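Local coordinates for tRNA dimethylallyltransferase (Bacillus halodurans, PDB 3EXA), which probably transfers a dimethylallyl group from dimethylallyl diphosphate onto adenine 37 of tRNAs that read codons beginning with uridine, at residues F72-T82 / L103-L114. Numbering follows the deposited sequence.
Sequences FSVADFQDLAT and LYVNAVIHQFNL
With CG of Y104 anti to its carbonyl carbon (chi1 -72°), the phenol reaches back to the turn before helix 74-90, where its OH donates to F72 O at 2.6 Å, lying in the carbonyl plane at a C=O...donor angle of 156°. V74 CA sits over one face of this ring, 4.2 Å from its centroid, a CH-pi contact; F77 CB approaches obliquely, 3.4 Å from Y104 CD2. Q78, its CG anti to the backbone N and its chain extended, carries its amide past A107 so that NE2 donates to F112 O at 3.1 Å, binding the segment that leaves helix 102-110. The helices precede and follow strand 94-98 in the sequence, in the parallel sheet of this P-loop NTPase-type fold, and their segments cross at -46° with axes 9.2 Å apart. A phenylalanine in place of Y104 would probably leave F72 O without this donor and the turn less firmly tied to the helix. At the start of helix 74-90, S73 (the N-cap) and D76 form a capping box: D76 N donates to S73 OG and S73 N to D76 OD2. V74 CG2 packs against A107 CB at 3.5 Å, a tight fit, while E128 of the second subunit packs on V74.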
# COMPACT_ATOMS: atom_id res chain seq x y z
N PHE A 72 -7.29 -3.63 -19.45
CA PHE A 72 -5.93 -3.94 -19.87
C PHE A 72 -5.00 -2.77 -19.55
O PHE A 72 -4.78 -1.89 -20.39
CB PHE A 72 -5.90 -4.22 -21.38
CG PHE A 72 -4.64 -4.91 -21.85
CD1 PHE A 72 -4.38 -6.22 -21.48
CD2 PHE A 72 -3.70 -4.23 -22.61
CE1 PHE A 72 -3.20 -6.85 -21.86
CE2 PHE A 72 -2.52 -4.84 -22.99
CZ PHE A 72 -2.27 -6.16 -22.62
N SER A 73 -4.46 -2.77 -18.34
CA SER A 73 -3.57 -1.71 -17.90
C SER A 73 -2.17 -1.80 -18.49
O SER A 73 -1.80 -2.80 -19.11
CB SER A 73 -3.44 -1.72 -16.37
OG SER A 73 -2.66 -2.82 -15.94
N VAL A 74 -1.40 -0.74 -18.28
CA VAL A 74 -0.04 -0.69 -18.77
C VAL A 74 0.73 -1.87 -18.18
O VAL A 74 1.50 -2.54 -18.86
CB VAL A 74 0.63 0.61 -18.36
CG1 VAL A 74 0.80 0.65 -16.86
CG2 VAL A 74 1.97 0.74 -19.04
N ALA A 75 0.50 -2.14 -16.90
CA ALA A 75 1.17 -3.23 -16.22
C ALA A 75 0.84 -4.56 -16.90
O ALA A 75 1.72 -5.40 -17.07
CB ALA A 75 0.75 -3.28 -14.75
N ASP A 76 -0.42 -4.75 -17.29
CA ASP A 76 -0.81 -5.98 -17.96
C ASP A 76 0.00 -6.07 -19.26
O ASP A 76 0.54 -7.12 -19.58
CB ASP A 76 -2.31 -6.00 -18.32
CG ASP A 76 -3.23 -5.95 -17.10
OD1 ASP A 76 -3.01 -6.73 -16.13
OD2 ASP A 76 -4.18 -5.14 -17.12
N PHE A 77 0.08 -4.97 -19.99
CA PHE A 77 0.83 -4.96 -21.25
C PHE A 77 2.30 -5.31 -21.06
O PHE A 77 2.84 -6.16 -21.77
CB PHE A 77 0.71 -3.61 -21.94
CG PHE A 77 1.59 -3.47 -23.15
CD1 PHE A 77 2.65 -2.57 -23.15
CD2 PHE A 77 1.38 -4.27 -24.27
CE1 PHE A 77 3.50 -2.48 -24.25
CE2 PHE A 77 2.22 -4.18 -25.37
CZ PHE A 77 3.28 -3.28 -25.37
N GLN A 78 2.94 -4.66 -20.09
CA GLN A 78 4.35 -4.88 -19.79
C GLN A 78 4.66 -6.34 -19.41
O GLN A 78 5.67 -6.89 -19.86
CB GLN A 78 4.79 -3.93 -18.67
CG GLN A 78 6.25 -4.05 -18.25
CD GLN A 78 6.60 -3.13 -17.09
OE1 GLN A 78 6.70 -1.91 -17.26
NE2 GLN A 78 6.78 -3.70 -15.90
N ASP A 79 3.81 -6.96 -18.59
CA ASP A 79 4.03 -8.35 -18.20
C ASP A 79 3.88 -9.30 -19.40
O ASP A 79 4.40 -10.42 -19.38
CB ASP A 79 3.05 -8.78 -17.09
CG ASP A 79 3.21 -7.99 -15.80
OD1 ASP A 79 4.31 -7.45 -15.55
OD2 ASP A 79 2.23 -7.92 -15.02
N LEU A 80 3.17 -8.86 -20.43
CA LEU A 80 3.00 -9.71 -21.62
C LEU A 80 4.06 -9.41 -22.69
O LEU A 80 4.49 -10.32 -23.39
CB LEU A 80 1.61 -9.52 -22.22
CG LEU A 80 0.42 -10.12 -21.45
CD1 LEU A 80 -0.86 -9.64 -22.08
CD2 LEU A 80 0.50 -11.64 -21.47
N ALA A 81 4.47 -8.16 -22.81
CA ALA A 81 5.46 -7.80 -23.82
C ALA A 81 6.88 -8.21 -23.46
O ALA A 81 7.59 -8.80 -24.29
CB ALA A 81 5.43 -6.30 -24.07
N THR A 82 7.30 -7.91 -22.24
CA THR A 82 8.66 -8.24 -21.83
C THR A 82 9.00 -9.70 -22.11
O THR A 82 9.97 -9.99 -22.80
CB THR A 82 8.87 -7.88 -20.33
OG1 THR A 82 8.55 -6.49 -20.13
CG2 THR A 82 10.31 -8.09 -19.93
N LEU A 103 2.58 5.68 -23.01
CA LEU A 103 2.49 4.98 -21.74
C LEU A 103 2.89 3.51 -21.82
O LEU A 103 3.64 3.02 -20.97
CB LEU A 103 1.08 5.07 -21.19
CG LEU A 103 0.86 6.03 -20.03
CD1 LEU A 103 -0.61 6.00 -19.65
CD2 LEU A 103 1.74 5.62 -18.85
N TYR A 104 2.39 2.82 -22.84
CA TYR A 104 2.69 1.40 -23.00
C TYR A 104 4.09 1.14 -23.54
O TYR A 104 4.74 0.17 -23.14
CB TYR A 104 1.63 0.74 -23.90
CG TYR A 104 0.26 0.58 -23.26
CD1 TYR A 104 -0.40 1.67 -22.69
CD2 TYR A 104 -0.37 -0.66 -23.23
CE1 TYR A 104 -1.67 1.53 -22.10
CE2 TYR A 104 -1.64 -0.82 -22.64
CZ TYR A 104 -2.28 0.28 -22.08
OH TYR A 104 -3.52 0.15 -21.47
N VAL A 105 4.55 2.00 -24.44
CA VAL A 105 5.88 1.83 -25.02
C VAL A 105 6.97 2.19 -24.01
O VAL A 105 7.94 1.45 -23.88
CB VAL A 105 6.08 2.70 -26.30
CG1 VAL A 105 5.04 2.33 -27.35
CG2 VAL A 105 5.99 4.17 -25.97
N ASN A 106 6.80 3.29 -23.28
CA ASN A 106 7.81 3.67 -22.29
C ASN A 106 7.93 2.67 -21.16
O ASN A 106 9.02 2.45 -20.64
CB ASN A 106 7.52 5.04 -21.69
CG ASN A 106 7.81 6.15 -22.65
OD1 ASN A 106 8.34 5.92 -23.74
ND2 ASN A 106 7.46 7.37 -22.27
N ALA A 107 6.81 2.06 -20.79
CA ALA A 107 6.84 1.09 -19.71
C ALA A 107 7.64 -0.14 -20.10
O ALA A 107 8.26 -0.77 -19.25
CB ALA A 107 5.42 0.71 -19.34
N VAL A 108 7.63 -0.49 -21.38
CA VAL A 108 8.35 -1.65 -21.88
C VAL A 108 9.83 -1.37 -22.13
O VAL A 108 10.69 -2.16 -21.75
CB VAL A 108 7.76 -2.15 -23.21
CG1 VAL A 108 8.70 -3.13 -23.88
CG2 VAL A 108 6.40 -2.79 -22.96
N ILE A 109 10.12 -0.23 -22.75
CA ILE A 109 11.49 0.09 -23.06
C ILE A 109 12.29 0.52 -21.85
O ILE A 109 13.51 0.64 -21.93
CB ILE A 109 11.60 1.19 -24.12
CG1 ILE A 109 11.07 2.51 -23.57
CG2 ILE A 109 10.83 0.78 -25.35
CD1 ILE A 109 11.32 3.67 -24.52
N HIS A 110 11.62 0.76 -20.73
CA HIS A 110 12.31 1.19 -19.51
C HIS A 110 12.15 0.19 -18.38
O HIS A 110 12.77 0.34 -17.33
CB HIS A 110 11.80 2.56 -19.07
CG HIS A 110 12.22 3.69 -19.96
ND1 HIS A 110 11.32 4.55 -20.55
CD2 HIS A 110 13.45 4.10 -20.36
CE1 HIS A 110 11.98 5.45 -21.26
NE2 HIS A 110 13.27 5.19 -21.17
N GLN A 111 11.31 -0.82 -18.58
CA GLN A 111 11.09 -1.82 -17.55
C GLN A 111 10.71 -1.19 -16.21
O GLN A 111 11.24 -1.56 -15.17
CB GLN A 111 12.35 -2.67 -17.35
CG GLN A 111 12.64 -3.63 -18.47
CD GLN A 111 11.49 -4.56 -18.73
OE1 GLN A 111 10.48 -4.18 -19.34
NE2 GLN A 111 11.61 -5.80 -18.27
N PHE A 112 9.78 -0.23 -16.24
CA PHE A 112 9.35 0.44 -15.01
C PHE A 112 8.88 -0.57 -13.96
O PHE A 112 8.18 -1.53 -14.27
CB PHE A 112 8.20 1.41 -15.29
CG PHE A 112 8.62 2.65 -16.03
CD1 PHE A 112 9.77 3.34 -15.68
CD2 PHE A 112 7.82 3.15 -17.06
CE1 PHE A 112 10.13 4.51 -16.34
CE2 PHE A 112 8.18 4.32 -17.73
CZ PHE A 112 9.33 5.00 -17.37
N ASN A 113 9.26 -0.33 -12.70
CA ASN A 113 8.88 -1.21 -11.60
C ASN A 113 7.39 -1.57 -11.66
O ASN A 113 7.03 -2.74 -11.77
CB ASN A 113 9.16 -0.55 -10.25
CG ASN A 113 8.73 -1.42 -9.08
OD1 ASN A 113 8.47 -0.93 -7.98
ND2 ASN A 113 8.65 -2.73 -9.31
N LEU A 114 6.55 -0.54 -11.55
CA LEU A 114 5.09 -0.70 -11.56
C LEU A 114 4.61 -1.48 -10.34
O LEU A 114 3.66 -2.27 -10.42
CB LEU A 114 4.62 -1.39 -12.85
CG LEU A 114 4.63 -0.55 -14.13
CD1 LEU A 114 4.18 -1.41 -15.29
CD2 LEU A 114 3.72 0.67 -13.99